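Local coordinates for envelope glycoprotein (Thogoto virus, PDB 5XEA) that probably attaches the virus to a receptor on the host cell and later induces fusion of the virion with the host membrane, at residues 77-82 / 111-116; 149-154 / 160-165; 185-190 / 427-432. All coordinates share one frame; numbering follows the deposited sequence.

Interaction 1 (77-82 / 111-116)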
# COMPACT_ATOMS: atom_id res chain seq x y z
N ARG B 77 14.94 -33.64 8.97
CA ARG B 77 13.71 -33.24 9.65
C ARG B 77 13.83 -33.44 11.16
O ARG B 77 13.47 -32.55 11.94
CB ARG B 77 12.53 -34.00 9.08
CG ARG B 77 11.21 -33.67 9.72
CD ARG B 77 10.11 -34.41 9.01
NE ARG B 77 8.78 -34.00 9.43
CZ ARG B 77 7.70 -34.05 8.66
NH1 ARG B 77 7.78 -34.49 7.41
NH2 ARG B 77 6.54 -33.64 9.14
N ASP B 78 14.34 -34.60 11.58
CA ASP B 78 14.53 -34.86 13.01
C ASP B 78 15.49 -33.87 13.64
O ASP B 78 15.25 -33.38 14.75
CB ASP B 78 15.04 -36.29 13.20
CG ASP B 78 14.02 -37.33 12.78
OD1 ASP B 78 12.81 -37.08 12.91
OD2 ASP B 78 14.46 -38.41 12.31
N GLU B 79 16.60 -33.57 12.95
CA GLU B 79 17.51 -32.54 13.44
C GLU B 79 16.79 -31.20 13.56
O GLU B 79 16.86 -30.54 14.60
CB GLU B 79 18.72 -32.40 12.50
CG GLU B 79 19.77 -33.50 12.64
CD GLU B 79 21.02 -33.22 11.80
OE1 GLU B 79 20.97 -33.37 10.56
OE2 GLU B 79 22.05 -32.85 12.39
N LEU B 80 16.09 -30.80 12.51
CA LEU B 80 15.41 -29.50 12.51
C LEU B 80 14.46 -29.38 13.69
O LEU B 80 14.44 -28.36 14.39
CB LEU B 80 14.67 -29.30 11.18
CG LEU B 80 14.32 -27.86 10.84
CD1 LEU B 80 15.47 -26.95 11.19
CD2 LEU B 80 13.98 -27.74 9.37
N LEU B 81 13.67 -30.43 13.94
CA LEU B 81 12.78 -30.45 15.09
C LEU B 81 13.55 -30.21 16.39
O LEU B 81 13.13 -29.40 17.23
CB LEU B 81 12.03 -31.78 15.14
CG LEU B 81 10.78 -31.85 14.25
CD1 LEU B 81 10.31 -33.29 14.05
CD2 LEU B 81 9.65 -30.99 14.80
N LEU B 82 14.69 -30.87 16.56
CA LEU B 82 15.47 -30.66 17.78
C LEU B 82 16.06 -29.26 17.81
O LEU B 82 16.12 -28.63 18.88
CB LEU B 82 16.56 -31.73 17.89
CG LEU B 82 17.56 -31.58 19.04
CD1 LEU B 82 16.87 -31.47 20.39
CD2 LEU B 82 18.57 -32.74 19.03
N ASP B 111 31.06 -35.78 10.15
CA ASP B 111 29.90 -35.85 11.02
C ASP B 111 29.49 -34.42 11.35
O ASP B 111 30.23 -33.72 12.06
CB ASP B 111 30.21 -36.64 12.29
CG ASP B 111 29.10 -36.56 13.33
OD1 ASP B 111 27.98 -36.08 13.02
OD2 ASP B 111 29.34 -36.99 14.48
N PRO B 112 28.33 -33.96 10.89
CA PRO B 112 27.96 -32.55 11.06
C PRO B 112 27.25 -32.23 12.37
O PRO B 112 26.83 -31.08 12.54
CB PRO B 112 27.02 -32.32 9.87
CG PRO B 112 26.33 -33.65 9.70
CD PRO B 112 27.36 -34.70 10.07
N ALA B 113 27.13 -33.18 13.29
CA ALA B 113 26.36 -32.97 14.52
C ALA B 113 27.18 -33.42 15.74
O ALA B 113 26.84 -34.38 16.43
CB ALA B 113 25.02 -33.72 14.43
N LYS B 114 28.27 -32.70 16.03
CA LYS B 114 29.11 -32.98 17.19
C LYS B 114 29.15 -31.87 18.23
O LYS B 114 29.31 -32.16 19.41
CB LYS B 114 30.56 -33.28 16.76
CG LYS B 114 30.68 -34.51 15.86
CD LYS B 114 32.13 -34.86 15.55
CE LYS B 114 32.72 -35.79 16.59
NZ LYS B 114 34.08 -36.25 16.16
N HIS B 115 28.99 -30.61 17.82
CA HIS B 115 28.98 -29.48 18.74
C HIS B 115 27.64 -28.76 18.63
O HIS B 115 26.87 -28.98 17.68
CB HIS B 115 30.15 -28.55 18.44
CG HIS B 115 31.47 -29.27 18.41
ND1 HIS B 115 32.17 -29.56 19.56
CD2 HIS B 115 32.17 -29.80 17.38
CE1 HIS B 115 33.27 -30.21 19.23
NE2 HIS B 115 33.30 -30.37 17.92
N TRP B 116 27.35 -27.92 19.63
CA TRP B 116 26.10 -27.17 19.70
C TRP B 116 26.38 -25.73 20.11
O TRP B 116 27.29 -25.45 20.90
CB TRP B 116 25.11 -27.81 20.71
CG TRP B 116 24.60 -29.14 20.27
CD1 TRP B 116 25.18 -30.35 20.51
CD2 TRP B 116 23.42 -29.39 19.49
NE1 TRP B 116 24.43 -31.35 19.93
CE2 TRP B 116 23.34 -30.79 19.30
CE3 TRP B 116 22.43 -28.58 18.94
CZ2 TRP B 116 22.31 -31.39 18.58
CZ3 TRP B 116 21.41 -29.18 18.22
CH2 TRP B 116 21.35 -30.57 18.05

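Interaction 2 (149-154 / 160-165)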
# COMPACT_ATOMS: atom_id res chain seq x y z
N VAL B 149 4.60 -17.19 10.48
CA VAL B 149 4.34 -16.61 9.17
C VAL B 149 2.84 -16.71 8.88
O VAL B 149 2.20 -17.72 9.21
CB VAL B 149 5.15 -17.30 8.07
CG1 VAL B 149 6.70 -17.08 8.28
CG2 VAL B 149 4.80 -18.76 7.99
N PHE B 150 2.28 -15.66 8.28
CA PHE B 150 0.86 -15.71 7.95
C PHE B 150 0.64 -16.66 6.77
O PHE B 150 1.58 -17.06 6.07
CB PHE B 150 0.29 -14.32 7.64
CG PHE B 150 0.93 -13.63 6.43
CD1 PHE B 150 0.47 -13.88 5.14
CD2 PHE B 150 1.96 -12.72 6.60
CE1 PHE B 150 1.05 -13.24 4.06
CE2 PHE B 150 2.53 -12.08 5.54
CZ PHE B 150 2.08 -12.33 4.26
N PHE B 151 -0.63 -17.01 6.54
CA PHE B 151 -0.96 -17.97 5.49
C PHE B 151 -2.34 -17.62 4.95
O PHE B 151 -3.02 -16.72 5.45
CB PHE B 151 -0.91 -19.41 6.03
CG PHE B 151 -1.91 -19.68 7.14
CD1 PHE B 151 -3.18 -20.14 6.85
CD2 PHE B 151 -1.58 -19.43 8.46
CE1 PHE B 151 -4.10 -20.38 7.87
CE2 PHE B 151 -2.48 -19.65 9.48
CZ PHE B 151 -3.75 -20.12 9.19
N ASN B 152 -2.73 -18.32 3.88
CA ASN B 152 -4.08 -18.28 3.35
C ASN B 152 -4.73 -19.65 3.51
O ASN B 152 -4.04 -20.66 3.71
CB ASN B 152 -4.10 -17.89 1.86
CG ASN B 152 -3.81 -16.42 1.63
OD1 ASN B 152 -4.06 -15.57 2.49
ND2 ASN B 152 -3.29 -16.11 0.45
N LEU B 153 -6.06 -19.67 3.42
CA LEU B 153 -6.77 -20.91 3.16
C LEU B 153 -7.17 -20.94 1.69
O LEU B 153 -7.24 -19.90 1.03
CB LEU B 153 -8.01 -21.06 4.05
CG LEU B 153 -7.83 -21.29 5.55
CD1 LEU B 153 -9.22 -21.51 6.19
CD2 LEU B 153 -6.88 -22.45 5.85
N GLN B 154 -7.44 -22.13 1.18
CA GLN B 154 -7.69 -22.27 -0.25
C GLN B 154 -8.45 -23.56 -0.51
O GLN B 154 -8.17 -24.59 0.10
CB GLN B 154 -6.37 -22.25 -1.03
CG GLN B 154 -6.53 -22.36 -2.54
CD GLN B 154 -5.23 -22.08 -3.29
OE1 GLN B 154 -4.53 -21.10 -3.02
NE2 GLN B 154 -4.91 -22.95 -4.25
N VAL B 160 -10.84 -27.68 1.90
CA VAL B 160 -10.13 -26.51 2.36
C VAL B 160 -8.73 -26.93 2.78
O VAL B 160 -8.55 -27.78 3.66
CB VAL B 160 -10.87 -25.84 3.52
CG1 VAL B 160 -10.09 -24.62 4.02
CG2 VAL B 160 -12.28 -25.45 3.08
N LYS B 161 -7.73 -26.34 2.14
CA LYS B 161 -6.34 -26.61 2.46
C LYS B 161 -5.70 -25.36 3.03
O LYS B 161 -6.18 -24.24 2.81
CB LYS B 161 -5.60 -27.08 1.21
CG LYS B 161 -6.14 -28.38 0.63
CD LYS B 161 -5.84 -29.54 1.57
CE LYS B 161 -6.16 -30.88 0.92
NZ LYS B 161 -5.83 -32.02 1.83
N VAL B 162 -4.63 -25.55 3.79
CA VAL B 162 -3.80 -24.42 4.19
C VAL B 162 -2.87 -24.09 3.03
O VAL B 162 -2.34 -24.99 2.37
CB VAL B 162 -3.02 -24.74 5.47
CG1 VAL B 162 -1.95 -23.66 5.74
CG2 VAL B 162 -3.97 -24.87 6.64
N SER B 163 -2.69 -22.80 2.75
CA SER B 163 -1.89 -22.35 1.62
C SER B 163 -0.67 -21.63 2.18
O SER B 163 -0.77 -20.49 2.63
CB SER B 163 -2.72 -21.44 0.71
OG SER B 163 -1.97 -21.01 -0.42
N THR B 164 0.47 -22.31 2.15
CA THR B 164 1.71 -21.76 2.66
C THR B 164 2.33 -20.87 1.59
O THR B 164 2.43 -21.26 0.42
CB THR B 164 2.66 -22.89 3.06
OG1 THR B 164 2.23 -23.41 4.32
CG2 THR B 164 4.14 -22.42 3.14
N LEU B 165 2.72 -19.66 1.99
CA LEU B 165 3.13 -18.62 1.07
C LEU B 165 4.66 -18.58 1.01
O LEU B 165 5.32 -18.36 2.02
CB LEU B 165 2.56 -17.27 1.52
CG LEU B 165 1.04 -17.29 1.78
CD1 LEU B 165 0.52 -15.96 2.29
CD2 LEU B 165 0.32 -17.66 0.52
O HOH W 1 2.54 -19.42 4.81
O HOH W 2 -2.77 -18.40 -1.41

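Interaction 3 (185-190 / 427-432)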
# COMPACT_ATOMS: atom_id res chain seq x y z
N LYS B 185 19.70 -26.63 -0.80
CA LYS B 185 21.09 -26.19 -0.66
C LYS B 185 21.49 -26.34 0.80
O LYS B 185 21.52 -27.49 1.28
CB LYS B 185 21.22 -24.78 -1.25
CG LYS B 185 20.72 -24.61 -2.65
CD LYS B 185 21.45 -23.47 -3.32
CE LYS B 185 20.86 -23.07 -4.65
NZ LYS B 185 19.62 -22.25 -4.45
N ASP B 186 21.78 -25.26 1.54
CA ASP B 186 22.22 -25.31 2.92
C ASP B 186 21.06 -25.33 3.93
O ASP B 186 21.29 -25.66 5.10
CB ASP B 186 23.12 -24.10 3.19
CG ASP B 186 22.44 -22.77 2.88
OD1 ASP B 186 21.62 -22.70 1.92
OD2 ASP B 186 22.72 -21.78 3.61
N PHE B 187 19.84 -25.00 3.49
CA PHE B 187 18.69 -24.83 4.35
C PHE B 187 17.78 -26.05 4.30
O PHE B 187 17.61 -26.68 3.26
CB PHE B 187 17.88 -23.59 3.93
CG PHE B 187 18.16 -22.36 4.77
CD1 PHE B 187 17.43 -22.10 5.91
CD2 PHE B 187 19.16 -21.48 4.41
CE1 PHE B 187 17.68 -20.97 6.69
CE2 PHE B 187 19.43 -20.35 5.18
CZ PHE B 187 18.70 -20.10 6.32
N SER B 188 17.17 -26.35 5.44
CA SER B 188 15.93 -27.11 5.47
C SER B 188 14.84 -26.27 6.13
O SER B 188 15.13 -25.39 6.96
CB SER B 188 16.10 -28.45 6.20
OG SER B 188 17.06 -29.25 5.53
N TYR B 189 13.60 -26.55 5.76
CA TYR B 189 12.44 -25.79 6.21
C TYR B 189 11.36 -26.73 6.72
O TYR B 189 11.03 -27.73 6.06
CB TYR B 189 11.84 -24.94 5.09
CG TYR B 189 12.82 -24.06 4.38
CD1 TYR B 189 12.96 -22.72 4.72
CD2 TYR B 189 13.60 -24.55 3.34
CE1 TYR B 189 13.86 -21.89 4.05
CE2 TYR B 189 14.51 -23.73 2.67
CZ TYR B 189 14.63 -22.41 3.03
OH TYR B 189 15.54 -21.61 2.36
N LEU B 190 10.80 -26.41 7.87
CA LEU B 190 9.66 -27.13 8.43
C LEU B 190 8.54 -26.13 8.71
O LEU B 190 8.73 -25.18 9.48
CB LEU B 190 10.05 -27.88 9.70
CG LEU B 190 8.95 -28.69 10.41
CD1 LEU B 190 8.37 -29.79 9.52
CD2 LEU B 190 9.50 -29.27 11.69
N VAL B 427 17.64 -14.67 3.85
CA VAL B 427 18.41 -13.65 3.15
C VAL B 427 19.57 -13.17 4.01
O VAL B 427 20.70 -13.00 3.51
CB VAL B 427 17.50 -12.46 2.75
CG1 VAL B 427 18.31 -11.37 1.97
CG2 VAL B 427 16.30 -12.92 1.95
N LYS B 428 19.32 -12.93 5.30
CA LYS B 428 20.40 -12.57 6.23
C LYS B 428 21.47 -13.65 6.29
O LYS B 428 22.67 -13.35 6.42
CB LYS B 428 19.82 -12.33 7.63
CG LYS B 428 19.04 -11.03 7.77
CD LYS B 428 18.31 -10.91 9.12
CE LYS B 428 17.27 -9.78 9.06
NZ LYS B 428 16.35 -9.78 10.24
N SER B 429 21.07 -14.92 6.24
CA SER B 429 22.07 -15.99 6.23
C SER B 429 22.95 -15.90 4.98
O SER B 429 24.19 -16.01 5.06
CB SER B 429 21.37 -17.35 6.30
OG SER B 429 22.30 -18.40 6.06
N LYS B 430 22.33 -15.66 3.82
CA LYS B 430 23.07 -15.47 2.57
C LYS B 430 23.98 -14.26 2.65
O LYS B 430 25.13 -14.32 2.21
CB LYS B 430 22.10 -15.32 1.38
CG LYS B 430 22.83 -14.89 0.07
CD LYS B 430 21.95 -14.09 -0.89
CE LYS B 430 21.38 -12.85 -0.23
NZ LYS B 430 21.08 -11.79 -1.22
N ASP B 431 23.47 -13.14 3.17
CA ASP B 431 24.29 -11.93 3.24
C ASP B 431 25.48 -12.13 4.16
O ASP B 431 26.59 -11.66 3.87
CB ASP B 431 23.45 -10.75 3.75
CG ASP B 431 22.37 -10.32 2.77
OD1 ASP B 431 21.35 -9.76 3.22
OD2 ASP B 431 22.56 -10.53 1.55
N ALA B 432 25.26 -12.80 5.28
CA ALA B 432 26.34 -13.06 6.22
C ALA B 432 27.40 -13.99 5.62
O ALA B 432 28.59 -13.83 5.89
CB ALA B 432 25.76 -13.65 7.51
O HOH W 3 22.71 -19.12 3.43

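Interaction 1 (77-82 / 111-116)
Leu82 on helix 77-86 reaches out to the indole of Trp116, while one turn earlier Glu79 extends to the methyl group of Ala113. The Leu82 side chain starts at a CB that points at the 111-116 segment, and its first torsion leaves CG anti to the backbone N (chi1 174°), directed outward from the helix. CG already touches the ring, lying 4.0 Å from Trp116 CH2. One branch goes further: Leu82 CD2, extended away from CA, comes to 3.7 Å from Trp116 CH2 and also brushes Trp116 CZ2. The two side chains cross at about a right angle, and the methyl comes in obliquely at the CH2-CZ2 side of the six-membered ring. The Trp116 ring also meets that of Trp83, with the planes at about 80°. Trp116 belongs to strand 115-117, which pairs antiparallel with strand 89-91 in a small two-stranded sheet; Lys114 and His115 both face Tyr91, a classic beta bulge at the entrance to the strand. Just before it, Asp111 OD1 accepts from Ala113 N at 3.0 Å, an Asx turn whose donor sits above the carboxylate plane rather than in it. This turn presents Ala113 CB to the helix, where Glu79 OE2 lies 3.7 Å from it. The extended Glu79 chain delivers this oxygen, but the main partner of OE2 is Arg47 of strand 40-56, with which it forms a salt bridge. The guanidinium-bearing residue also packs against Pro112 and Ala113, placing the charge pair beside the turn. Next to Glu79 on the helix, Leu80 points to the large sheet and is buried against Ser188 and Leu190 of strand 187-192.

Interaction 2 (149-154 / 160-165)
With CG set between the backbone N and the carbonyl carbon (chi1 62°), the Phe150 ring swings toward Leu165, whose CG lies anti to its own carbonyl carbon (chi1 -52°). The two side chains meet at about a right angle, and Leu165 CD1 presses obliquely on the ring, a tight 3.3 Å from Phe150 CE1. Phe151 takes the same first torsion but packs on Val162 CG1. Leu153 fills the same face, its CD1 against Val160 CG1 and its CD2 against Val162 CG2. Asn152, Gln154, Lys161 and Ser163 point to the other face, where a water receives a bond from Asn152 ND2 and gives one to Ser163 OG at 2.9 Å, while Arg414 holds Asn152 OD1 and Glu173 pairs with the serine hydroxyl. Asn152 and Ser163 exchange backbone bonds, the shorter from Ser163 N to Asn152 O at 2.7 Å. Lys161 N to Gln154 O is nearly straight at 175° and is answered by Gln154 N to Lys161 O. On the N-terminal side of Asn152 a second water links Phe150 O to Leu165 N. Hydrogen-bonded pairs flank the non-hydrogen-bonded pair Leu153-Val162 in an antiparallel ladder, and the short connection between strands 133-156 and 159-165 makes it a beta hairpin.

Interaction 3 (185-190 / 427-432)
Phe187 and Ser429 touch where helix 421-437 lies against the sheet that contains strand 187-192, a helix-on-sheet packing between elements far apart in sequence. The serine meets the rim of the phenyl ring rather than its face: Ser429 OG is 3.6 Å from Phe187 CE2, near the ring plane, and Ser429 CB lies in the plane 3.7 Å from the same carbon. Phe187 CZ, at the end of the ring, also rests on Ser429 CB. A water joins the hydroxyl to the carboxylate of Asp186, whose OD2 is 4.2 Å from Ser429 OG and so too distant for a direct bond. The water donates to Asp186 OD2 at 2.7 Å and sits 2.8 Å from Ser429 OG, and it too lies at the phenyl edge. Asp186 reaches it because a chi1 of 57°, which tucks CG over the backbone, turns the carboxylate toward the helix. Further out, Lys185 and Asp186 link strands 180-184 and 187-192 with backbone angles close to those of a type II' turn. The Phe187 ring is packed by Tyr46 of the neighbouring strand 40-56 and by Phe425 and Val426 of the helix, while Tyr189, two residues on, also touches Val426 and stacks on Trp182. Arg141 bonds to Ser429 O, tying the helix backbone to strand 133-156. On the next residue of the helix, the side chain of Lys430 packs on Gln435 of the second subunit, and its NZ forms a salt bridge within the helix, 3.4 Å from Asp431 OD2.

Overall arrangement
From the N terminus, interaction 1 comes first, closing a loop of 28 residues between helix 77-86 and the small sheet containing strand 115-117. The chain then runs the length of strand 133-156 and turns back tightly into strand 159-165, so interaction 2 closes only five residues. Interaction 3 spans 236 residues, bringing helix 421-437 back to strand 187-192. The three follow in series, neither nesting nor crossing. Interactions 2 and 3 both reach the large antiparallel sheet, with centres about 22 Å apart. Interactions 1 and 3 touch directly, Leu81 CD2 lying 3.6 Å from Leu190 CD2; strand 187-192 thus carries helix 77-86 on one face and helix 421-437 on the other.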